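Local structure of tyrocidine synthetase 3 (Brevibacillus brevis, 2JGP) at residues 486-489 with 490-493; 496-499 with 500-503; 261-264 with 265-268; 254-257 with 258-261; 184-187 with 188-191. The protein probably carries the growing tyrocidine chain on a phosphopantetheine arm and forms peptide bonds in its condensation domain, as part of a nonribosomal peptide synthetase. One frame throughout, in Å; residues are numbered along the deposited sequence.

Contact 1 (486-489 with 490-493); sequences LFTR and ETME
M492 lays its methyl CE over one face of the F487 ring, on the tightly packed side of the contact. CE stands 4.0 Å from the F487 ring centroid and 22° off the ring normal, a geometry that fits a CH-pi contact; M492 SD, at 4.5 Å from that centroid, approaches obliquely as a Met-aromatic partner. Bends at chi2 and chi3 curl the chain of M492 back to the ring, while M492 CG rests 3.7 Å from F487 CB. L486 CB covers the opposite face, and Y482 on strand 476-483 touches both F487 and M492. Next to this apolar side helix 489-508 begins, with T488 as its N-cap: T488 OG1 accepts from T491 N at 3.1 Å, with a nearly straight N-H...O angle of 166°. D292 accepts from T488 N and is hydrogen-bonded to T491 OG1. The outer side is looser. The side chains of R489 and E493 form a long salt bridge, R489 NH1 to E493 OE2 3.9 Å, with the planes 63° apart; beneath it E493 N donates to R489 O at 2.9 Å. The stronger partners of the R489 guanidinium are D304 and the carbonyl of Q305, whereas E490 turns to R494.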
# COMPACT_ATOMS: atom_id res chain seq x y z
N LEU A 486 -6.26 -23.15 -9.28
CA LEU A 486 -4.85 -23.49 -9.52
C LEU A 486 -4.22 -24.40 -8.46
O LEU A 486 -3.43 -25.29 -8.81
CB LEU A 486 -4.02 -22.21 -9.62
CG LEU A 486 -4.39 -21.20 -10.71
CD1 LEU A 486 -3.41 -20.02 -10.66
CD2 LEU A 486 -4.38 -21.86 -12.09
N PHE A 487 -4.54 -24.18 -7.19
CA PHE A 487 -3.87 -24.89 -6.09
C PHE A 487 -4.84 -25.55 -5.12
O PHE A 487 -5.92 -25.02 -4.85
CB PHE A 487 -2.96 -23.94 -5.30
CG PHE A 487 -2.07 -23.09 -6.15
CD1 PHE A 487 -0.96 -23.63 -6.79
CD2 PHE A 487 -2.33 -21.73 -6.32
CE1 PHE A 487 -0.13 -22.84 -7.57
CE2 PHE A 487 -1.51 -20.94 -7.11
CZ PHE A 487 -0.41 -21.50 -7.73
N THR A 488 -4.43 -26.71 -4.60
CA THR A 488 -5.16 -27.37 -3.53
C THR A 488 -4.70 -26.78 -2.19
O THR A 488 -3.64 -26.16 -2.10
CB THR A 488 -4.89 -28.89 -3.52
OG1 THR A 488 -3.51 -29.14 -3.21
CG2 THR A 488 -5.22 -29.52 -4.86
N ARG A 489 -5.52 -26.97 -1.16
CA ARG A 489 -5.15 -26.58 0.20
C ARG A 489 -3.85 -27.25 0.63
O ARG A 489 -3.00 -26.62 1.26
CB ARG A 489 -6.27 -26.95 1.18
CG ARG A 489 -5.92 -26.70 2.64
CD ARG A 489 -7.16 -26.76 3.51
NE ARG A 489 -8.09 -25.68 3.19
CZ ARG A 489 -7.96 -24.41 3.57
NH1 ARG A 489 -6.93 -24.03 4.31
NH2 ARG A 489 -8.87 -23.52 3.21
N GLU A 490 -3.70 -28.53 0.29
CA GLU A 490 -2.51 -29.31 0.64
C GLU A 490 -1.24 -28.65 0.10
O GLU A 490 -0.27 -28.46 0.84
CB GLU A 490 -2.64 -30.75 0.11
CG GLU A 490 -1.44 -31.65 0.38
CD GLU A 490 -1.56 -33.01 -0.29
OE1 GLU A 490 -2.69 -33.43 -0.64
OE2 GLU A 490 -0.52 -33.67 -0.48
N THR A 491 -1.27 -28.32 -1.19
CA THR A 491 -0.13 -27.67 -1.86
C THR A 491 0.26 -26.34 -1.22
O THR A 491 1.44 -26.02 -1.10
CB THR A 491 -0.42 -27.45 -3.36
OG1 THR A 491 -0.47 -28.71 -4.03
CG2 THR A 491 0.66 -26.56 -4.01
N MET A 492 -0.75 -25.57 -0.81
CA MET A 492 -0.51 -24.24 -0.25
C MET A 492 -0.06 -24.30 1.21
O MET A 492 0.76 -23.49 1.64
CB MET A 492 -1.76 -23.38 -0.40
CG MET A 492 -2.04 -22.99 -1.85
SD MET A 492 -0.88 -21.74 -2.45
CE MET A 492 0.33 -22.75 -3.30
N GLU A 493 -0.59 -25.26 1.97
CA GLU A 493 -0.07 -25.51 3.32
C GLU A 493 1.40 -25.94 3.27
O GLU A 493 2.20 -25.53 4.11
CB GLU A 493 -0.93 -26.53 4.07
CG GLU A 493 -2.29 -25.96 4.50
CD GLU A 493 -3.20 -26.99 5.15
OE1 GLU A 493 -2.88 -28.20 5.15
OE2 GLU A 493 -4.26 -26.58 5.67

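Contact 2 (496-499 with 500-503); sequences SRHF and LTIA
T501 and H498 meet through a side-chain-to-backbone hydrogen bond, the short one of the set: T501 OG1 donates to H498 O at 2.7 Å. The oxygen of T501 sits between its own backbone N and carbonyl carbon (chi1 60°), which turns the hydroxyl back along the helix. It reaches the carbonyl from the side, with a C=O...OG1 angle of 109°. I502 N also donates to H498 O, at 3.0 Å and from the same face of the carbonyl plane, so two donors grip one acceptor. The remaining backbone bonds, L500 to S496, T501 to R497 and A503 to F499, are the i to i+4 set of a regular alpha helix, here the middle of helix 489-508. T501 also sets a methyl against a carbonyl oxygen, CG2 lying 3.2 Å from R497 O. Apolar contact is sparser: F499 CD2 and L500 CD2 are 4.2 Å apart, their side chains crossing at about a right angle. Packing against the rest of the fold comes from the buried flank: F499 meets F467, L333 and A336, and I502 lies on V339 and L340 of helix 329-345. L500 touches I478, while the imidazole of H498 stands alongside T501, where M519 reaches both residues.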
# COMPACT_ATOMS: atom_id res chain seq x y z
N SER A 496 3.59 -22.91 2.38
CA SER A 496 3.80 -22.09 3.57
C SER A 496 4.88 -22.66 4.50
O SER A 496 5.73 -21.92 4.98
CB SER A 496 2.49 -21.93 4.34
OG SER A 496 1.47 -21.38 3.51
N ARG A 497 4.83 -23.97 4.74
CA ARG A 497 5.86 -24.65 5.53
C ARG A 497 7.23 -24.48 4.90
O ARG A 497 8.22 -24.31 5.61
CB ARG A 497 5.55 -26.15 5.68
CG ARG A 497 4.29 -26.48 6.47
CD ARG A 497 4.25 -27.94 6.91
NE ARG A 497 4.17 -28.88 5.78
CZ ARG A 497 3.05 -29.22 5.15
NH1 ARG A 497 1.87 -28.71 5.50
NH2 ARG A 497 3.10 -30.08 4.13
N HIS A 498 7.29 -24.53 3.57
CA HIS A 498 8.54 -24.33 2.85
C HIS A 498 9.08 -22.91 3.02
O HIS A 498 10.30 -22.72 3.10
CB HIS A 498 8.39 -24.68 1.36
CG HIS A 498 8.32 -26.15 1.09
ND1 HIS A 498 8.69 -27.10 2.02
CD2 HIS A 498 7.96 -26.83 -0.02
CE1 HIS A 498 8.54 -28.30 1.50
NE2 HIS A 498 8.09 -28.17 0.26
N PHE A 499 8.20 -21.92 3.11
CA PHE A 499 8.63 -20.56 3.43
C PHE A 499 9.32 -20.53 4.80
O PHE A 499 10.37 -19.90 4.97
CB PHE A 499 7.46 -19.57 3.41
CG PHE A 499 7.87 -18.17 3.79
CD1 PHE A 499 8.41 -17.31 2.85
CD2 PHE A 499 7.73 -17.72 5.10
CE1 PHE A 499 8.81 -16.03 3.19
CE2 PHE A 499 8.13 -16.43 5.46
CZ PHE A 499 8.67 -15.59 4.50
N LEU A 500 8.72 -21.21 5.78
CA LEU A 500 9.26 -21.24 7.13
C LEU A 500 10.58 -22.00 7.20
O LEU A 500 11.44 -21.65 8.00
CB LEU A 500 8.26 -21.85 8.11
CG LEU A 500 6.94 -21.09 8.28
CD1 LEU A 500 6.03 -21.85 9.24
CD2 LEU A 500 7.18 -19.67 8.75
N THR A 501 10.73 -23.05 6.39
CA THR A 501 12.00 -23.76 6.32
C THR A 501 13.08 -22.86 5.72
O THR A 501 14.20 -22.79 6.24
CB THR A 501 11.89 -25.10 5.54
OG1 THR A 501 11.46 -24.86 4.20
CG2 THR A 501 10.88 -26.03 6.20
N ILE A 502 12.75 -22.14 4.65
CA ILE A 502 13.70 -21.20 4.05
C ILE A 502 14.09 -20.13 5.08
O ILE A 502 15.27 -19.82 5.25
CB ILE A 502 13.13 -20.54 2.77
CG1 ILE A 502 13.06 -21.57 1.63
CG2 ILE A 502 13.99 -19.35 2.34
CD1 ILE A 502 12.16 -21.15 0.48
N ALA A 503 13.09 -19.60 5.78
CA ALA A 503 13.29 -18.57 6.79
C ALA A 503 14.23 -19.05 7.90
O ALA A 503 15.13 -18.33 8.31
CB ALA A 503 11.95 -18.12 7.38

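Contact 3 (261-264 with 265-268); sequences QEFS and QSAA
F263 O is gripped twice by S266, by its hydroxyl and by its amide. S266 OG donates at 2.6 Å to F263 O, lying in the carbonyl plane on a lone pair, with a C=O...OG angle of 144°. S266 N donates to the same oxygen at 2.9 Å but from above that plane, 51° out of it, so the two donors use different parts of the acceptor. The hydroxyl is held between the backbone N and the carbonyl carbon of its own residue (chi1 69°), which places OG both on this oxygen and 3.5 Å above one face of the F263 ring, offset toward the rim. The amide bond closes a type I beta turn from F263 to S266, between helix 253-263 and helix 267-279. S266 is at the same time the N-cap of helix 267-279, its OG being hydrogen-bonded to F269 N, so one serine serves the turn and the start of the next helix. A268, in the first turn of that helix, sets its CB 3.6 Å from F263 CE1, an oblique approach to the ring. F263 stacks on W259 and also meets F86, while V85 touches both F263 and A268. The polar outer side is made by S264 and Q265. S264 OG donates to Q261 O at 2.5 Å, and the bent chain of Q265 returns NE2 to within 2.7 Å of the same Q261 O. A water donates to S264 O and to S266 O, at 2.8 and 2.7 Å, bridging the turn.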
# COMPACT_ATOMS: atom_id res chain seq x y z
N GLN A 261 -1.71 15.75 -11.31
CA GLN A 261 -1.85 16.21 -12.70
C GLN A 261 -0.74 17.18 -13.11
O GLN A 261 -0.14 17.04 -14.17
CB GLN A 261 -3.21 16.86 -12.92
CG GLN A 261 -3.46 17.26 -14.36
CD GLN A 261 -4.79 17.94 -14.54
OE1 GLN A 261 -5.05 18.98 -13.93
NE2 GLN A 261 -5.64 17.37 -15.39
N GLU A 262 -0.48 18.18 -12.26
CA GLU A 262 0.61 19.13 -12.51
C GLU A 262 1.94 18.40 -12.60
O GLU A 262 2.72 18.64 -13.52
CB GLU A 262 0.68 20.17 -11.39
CG GLU A 262 -0.49 21.14 -11.38
CD GLU A 262 -0.54 21.98 -10.12
OE1 GLU A 262 -1.29 22.98 -10.11
OE2 GLU A 262 0.14 21.64 -9.13
N PHE A 263 2.18 17.51 -11.64
CA PHE A 263 3.43 16.77 -11.56
C PHE A 263 3.70 15.95 -12.82
O PHE A 263 4.84 15.83 -13.25
CB PHE A 263 3.41 15.84 -10.34
CG PHE A 263 4.69 15.10 -10.13
CD1 PHE A 263 5.83 15.77 -9.71
CD2 PHE A 263 4.77 13.73 -10.35
CE1 PHE A 263 7.02 15.10 -9.52
CE2 PHE A 263 5.95 13.05 -10.16
CZ PHE A 263 7.07 13.74 -9.74
N SER A 264 2.63 15.42 -13.42
CA SER A 264 2.74 14.58 -14.61
C SER A 264 3.45 15.27 -15.78
O SER A 264 3.97 14.59 -16.67
CB SER A 264 1.35 14.12 -15.06
OG SER A 264 0.65 15.17 -15.70
N GLN A 265 3.47 16.61 -15.78
CA GLN A 265 4.11 17.40 -16.83
C GLN A 265 5.55 17.83 -16.50
O GLN A 265 6.14 18.61 -17.24
CB GLN A 265 3.28 18.66 -17.13
CG GLN A 265 2.24 18.48 -18.23
CD GLN A 265 1.12 17.56 -17.85
OE1 GLN A 265 0.74 16.67 -18.62
NE2 GLN A 265 0.56 17.75 -16.65
N SER A 266 6.11 17.31 -15.41
CA SER A 266 7.41 17.77 -14.93
C SER A 266 8.56 16.89 -15.42
O SER A 266 8.36 15.74 -15.82
CB SER A 266 7.41 17.81 -13.40
OG SER A 266 7.36 16.51 -12.85
N ALA A 267 9.76 17.45 -15.39
CA ALA A 267 10.98 16.68 -15.62
C ALA A 267 11.13 15.59 -14.55
O ALA A 267 11.57 14.47 -14.85
CB ALA A 267 12.19 17.60 -15.62
N ALA A 268 10.74 15.92 -13.31
CA ALA A 268 10.79 14.97 -12.21
C ALA A 268 9.96 13.72 -12.50
O ALA A 268 10.39 12.61 -12.24
CB ALA A 268 10.32 15.62 -10.92
O HOH W 1 6.48 15.19 -17.66

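Contact 4 (254-257 with 258-261); sequences KDFA and VWQQ
F256 and W259 both carry CG opposite the backbone N, with chi1 at 163° and 166°, which makes the rings converge on one flank of the helix. F256 CE1 then lies 3.8 Å from W259 CZ3. The meeting is oblique, with the planes 33° apart and the centroids of the phenyl and the six-membered indole ring separated by 6.0 Å, so the pair is neither a stack nor a T-shaped contact. F256 O lies in the plane of the indole, at its edge, 3.7 Å from W259 CE3. Beside this, the extended chain of Q260 brings NE2 to 3.8 Å from F256 CZ, while OE1 accepts from S101 N, a bond that helps fix the amide. V258 packs closely on the backbone: its CG2 is 3.1 Å from K254 O, the oxygen that also accepts from V258 N at 2.9 Å. Several polar ends find partners outside: W259 NE1 donates to V85 O, D255 bonds to the amides of Q252 and V91, and K254 pairs with E148. F371 and Y253 add further rings around F256. Regular i to i+4 bonds, from K254-V258 to A257-Q261, identify the framework as an alpha helix, the body of helix 253-263 in the condensation domain, with F256 and W259 one turn apart (i, i+3) on one flank.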
# COMPACT_ATOMS: atom_id res chain seq x y z
N LYS A 254 -8.45 16.35 -3.21
CA LYS A 254 -8.41 17.12 -4.46
C LYS A 254 -7.08 17.87 -4.61
O LYS A 254 -6.63 18.09 -5.74
CB LYS A 254 -9.60 18.08 -4.57
CG LYS A 254 -9.62 19.24 -3.59
CD LYS A 254 -10.93 20.00 -3.75
CE LYS A 254 -10.92 21.33 -3.02
NZ LYS A 254 -10.85 21.17 -1.55
N ASP A 255 -6.47 18.24 -3.49
CA ASP A 255 -5.15 18.88 -3.50
C ASP A 255 -4.10 17.91 -4.04
O ASP A 255 -3.26 18.28 -4.87
CB ASP A 255 -4.74 19.34 -2.09
CG ASP A 255 -5.70 20.35 -1.49
OD1 ASP A 255 -6.21 21.23 -2.22
OD2 ASP A 255 -5.93 20.29 -0.25
N PHE A 256 -4.16 16.67 -3.57
CA PHE A 256 -3.29 15.61 -4.08
C PHE A 256 -3.54 15.36 -5.56
O PHE A 256 -2.59 15.25 -6.33
CB PHE A 256 -3.49 14.30 -3.28
CG PHE A 256 -2.96 13.07 -3.97
CD1 PHE A 256 -1.59 12.83 -4.03
CD2 PHE A 256 -3.82 12.16 -4.56
CE1 PHE A 256 -1.10 11.71 -4.67
CE2 PHE A 256 -3.34 11.04 -5.20
CZ PHE A 256 -1.98 10.81 -5.25
N ALA A 257 -4.81 15.26 -5.96
CA ALA A 257 -5.17 15.01 -7.37
C ALA A 257 -4.70 16.12 -8.33
O ALA A 257 -4.18 15.84 -9.42
CB ALA A 257 -6.68 14.78 -7.51
N VAL A 258 -4.88 17.37 -7.92
CA VAL A 258 -4.40 18.50 -8.71
C VAL A 258 -2.88 18.45 -8.81
O VAL A 258 -2.32 18.64 -9.90
CB VAL A 258 -4.85 19.85 -8.12
CG1 VAL A 258 -4.17 21.00 -8.86
CG2 VAL A 258 -6.37 19.99 -8.23
N TRP A 259 -2.20 18.17 -7.70
CA TRP A 259 -0.74 18.02 -7.71
C TRP A 259 -0.31 16.92 -8.67
O TRP A 259 0.60 17.12 -9.47
CB TRP A 259 -0.17 17.74 -6.31
CG TRP A 259 1.25 17.26 -6.41
CD1 TRP A 259 2.36 18.03 -6.57
CD2 TRP A 259 1.69 15.89 -6.46
NE1 TRP A 259 3.48 17.23 -6.68
CE2 TRP A 259 3.10 15.92 -6.62
CE3 TRP A 259 1.04 14.66 -6.37
CZ2 TRP A 259 3.86 14.75 -6.69
CZ3 TRP A 259 1.80 13.49 -6.45
CH2 TRP A 259 3.19 13.55 -6.60
N GLN A 260 -0.96 15.76 -8.61
CA GLN A 260 -0.56 14.64 -9.45
C GLN A 260 -0.66 15.02 -10.93
O GLN A 260 0.23 14.68 -11.73
CB GLN A 260 -1.40 13.40 -9.14
CG GLN A 260 -0.86 12.11 -9.72
CD GLN A 260 -1.84 10.98 -9.57
OE1 GLN A 260 -2.96 11.06 -10.07
NE2 GLN A 260 -1.44 9.91 -8.87
N GLN A 261 -1.71 15.75 -11.31
CA GLN A 261 -1.85 16.21 -12.70
C GLN A 261 -0.74 17.18 -13.11
O GLN A 261 -0.14 17.04 -14.17
CB GLN A 261 -3.21 16.86 -12.92
CG GLN A 261 -3.46 17.26 -14.36
CD GLN A 261 -4.79 17.94 -14.54
OE1 GLN A 261 -5.05 18.98 -13.93
NE2 GLN A 261 -5.64 17.37 -15.39

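Contact 5 (184-187 with 188-191); sequences RELV and SSLV
The carboxylate of E185 touches the following turn only lightly: one of its oxygens, OE2, is 4.1 Å from S188 CB. The planar peptide groups do more. E185 O receives S189 N in its carbonyl plane at 3.3 Å, and S188 N from above it, 58° out of the plane, at 3.2 Å. L186 O is likewise shared by two donors. L190 N meets it at 2.7 Å almost in line with the C=O bond (176°), whereas S189 OG donates from the side at 2.9 Å, its chi1 of 69° folding the hydroxyl back toward the helix. Apolar touch is modest, L186 CD2 and L190 CD2 being 4.4 Å apart. L190 CG packs 3.3 Å from L186 O. V191 CG2 covers V187 O at 3.4 Å, and that buried carbonyl has no hydrogen-bonding partner in the model. R184 points away from the residues that follow and pairs with E180. Helix 180-189 is the crossover helix of the beta-alpha-beta unit formed by strands 174-177 and 202-210; L190 and V191 lie on F217 of strand 213-220, V191 also meets P122 just before strand 123-129, and the outward residues S188 and S189 are exposed.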
# COMPACT_ATOMS: atom_id res chain seq x y z
N ARG A 184 -27.08 -12.20 8.68
CA ARG A 184 -26.00 -12.86 7.94
C ARG A 184 -26.23 -12.89 6.43
O ARG A 184 -25.29 -12.70 5.66
CB ARG A 184 -25.75 -14.28 8.46
CG ARG A 184 -25.10 -14.33 9.83
CD ARG A 184 -24.46 -15.68 10.09
NE ARG A 184 -23.73 -15.69 11.36
CZ ARG A 184 -24.28 -15.86 12.56
NH1 ARG A 184 -25.59 -16.04 12.71
NH2 ARG A 184 -23.50 -15.85 13.64
N GLU A 185 -27.48 -13.11 6.00
CA GLU A 185 -27.79 -13.11 4.57
C GLU A 185 -27.94 -11.68 4.05
O GLU A 185 -27.47 -11.36 2.96
CB GLU A 185 -29.08 -13.90 4.27
CG GLU A 185 -29.07 -14.77 2.97
CD GLU A 185 -27.92 -14.48 1.99
OE1 GLU A 185 -27.03 -15.35 1.87
OE2 GLU A 185 -27.90 -13.41 1.35
N LEU A 186 -28.58 -10.82 4.84
CA LEU A 186 -28.74 -9.41 4.44
C LEU A 186 -27.42 -8.75 4.10
O LEU A 186 -27.30 -8.11 3.06
CB LEU A 186 -29.43 -8.59 5.54
CG LEU A 186 -30.93 -8.39 5.43
CD1 LEU A 186 -31.38 -7.42 6.51
CD2 LEU A 186 -31.34 -7.86 4.06
N VAL A 187 -26.44 -8.93 4.99
CA VAL A 187 -25.11 -8.32 4.85
C VAL A 187 -24.46 -8.55 3.48
O VAL A 187 -23.64 -7.73 3.03
CB VAL A 187 -24.16 -8.83 5.97
CG1 VAL A 187 -22.71 -8.63 5.60
CG2 VAL A 187 -24.49 -8.12 7.27
N SER A 188 -24.79 -9.67 2.84
CA SER A 188 -24.32 -9.95 1.50
C SER A 188 -25.18 -9.24 0.45
O SER A 188 -24.65 -8.65 -0.49
CB SER A 188 -24.30 -11.45 1.24
OG SER A 188 -23.56 -11.75 0.08
N SER A 189 -26.50 -9.29 0.61
CA SER A 189 -27.42 -8.66 -0.35
C SER A 189 -27.36 -7.13 -0.31
O SER A 189 -27.69 -6.47 -1.29
CB SER A 189 -28.85 -9.14 -0.12
OG SER A 189 -29.37 -8.64 1.10
N LEU A 190 -26.94 -6.57 0.83
CA LEU A 190 -26.81 -5.11 0.97
C LEU A 190 -25.61 -4.53 0.20
O LEU A 190 -25.53 -3.32 0.02
CB LEU A 190 -26.74 -4.70 2.45
CG LEU A 190 -28.02 -4.93 3.27
CD1 LEU A 190 -27.86 -4.41 4.68
CD2 LEU A 190 -29.26 -4.31 2.60
N VAL A 191 -24.69 -5.39 -0.23
CA VAL A 191 -23.58 -4.96 -1.07
C VAL A 191 -24.08 -4.76 -2.50
O VAL A 191 -24.38 -5.73 -3.21
CB VAL A 191 -22.39 -5.94 -1.02
CG1 VAL A 191 -21.21 -5.39 -1.80
CG2 VAL A 191 -21.98 -6.19 0.44

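In the fold
All five contacts are local, within helices or at their ends, and all fall in the condensation-domain range. Contacts 1 and 2 follow each other on helix 489-508, with centres about 15 Å apart; the former builds the capped start, the latter the regular body. Contacts 3 and 4 share Q261 on helix 253-263, on the opposite side of the chain's centre from the first pair, with centres some 43 to 45 Å away. These four are partly buried: contact 1 packs a thioether on a ring, contact 4 pairs two rings, and in contacts 2 and 3 a hydroxyl grips a carbonyl. Contact 5 is a surface contact, its centre 29 Å or more from the others, and relies chiefly on backbone acceptors and one serine.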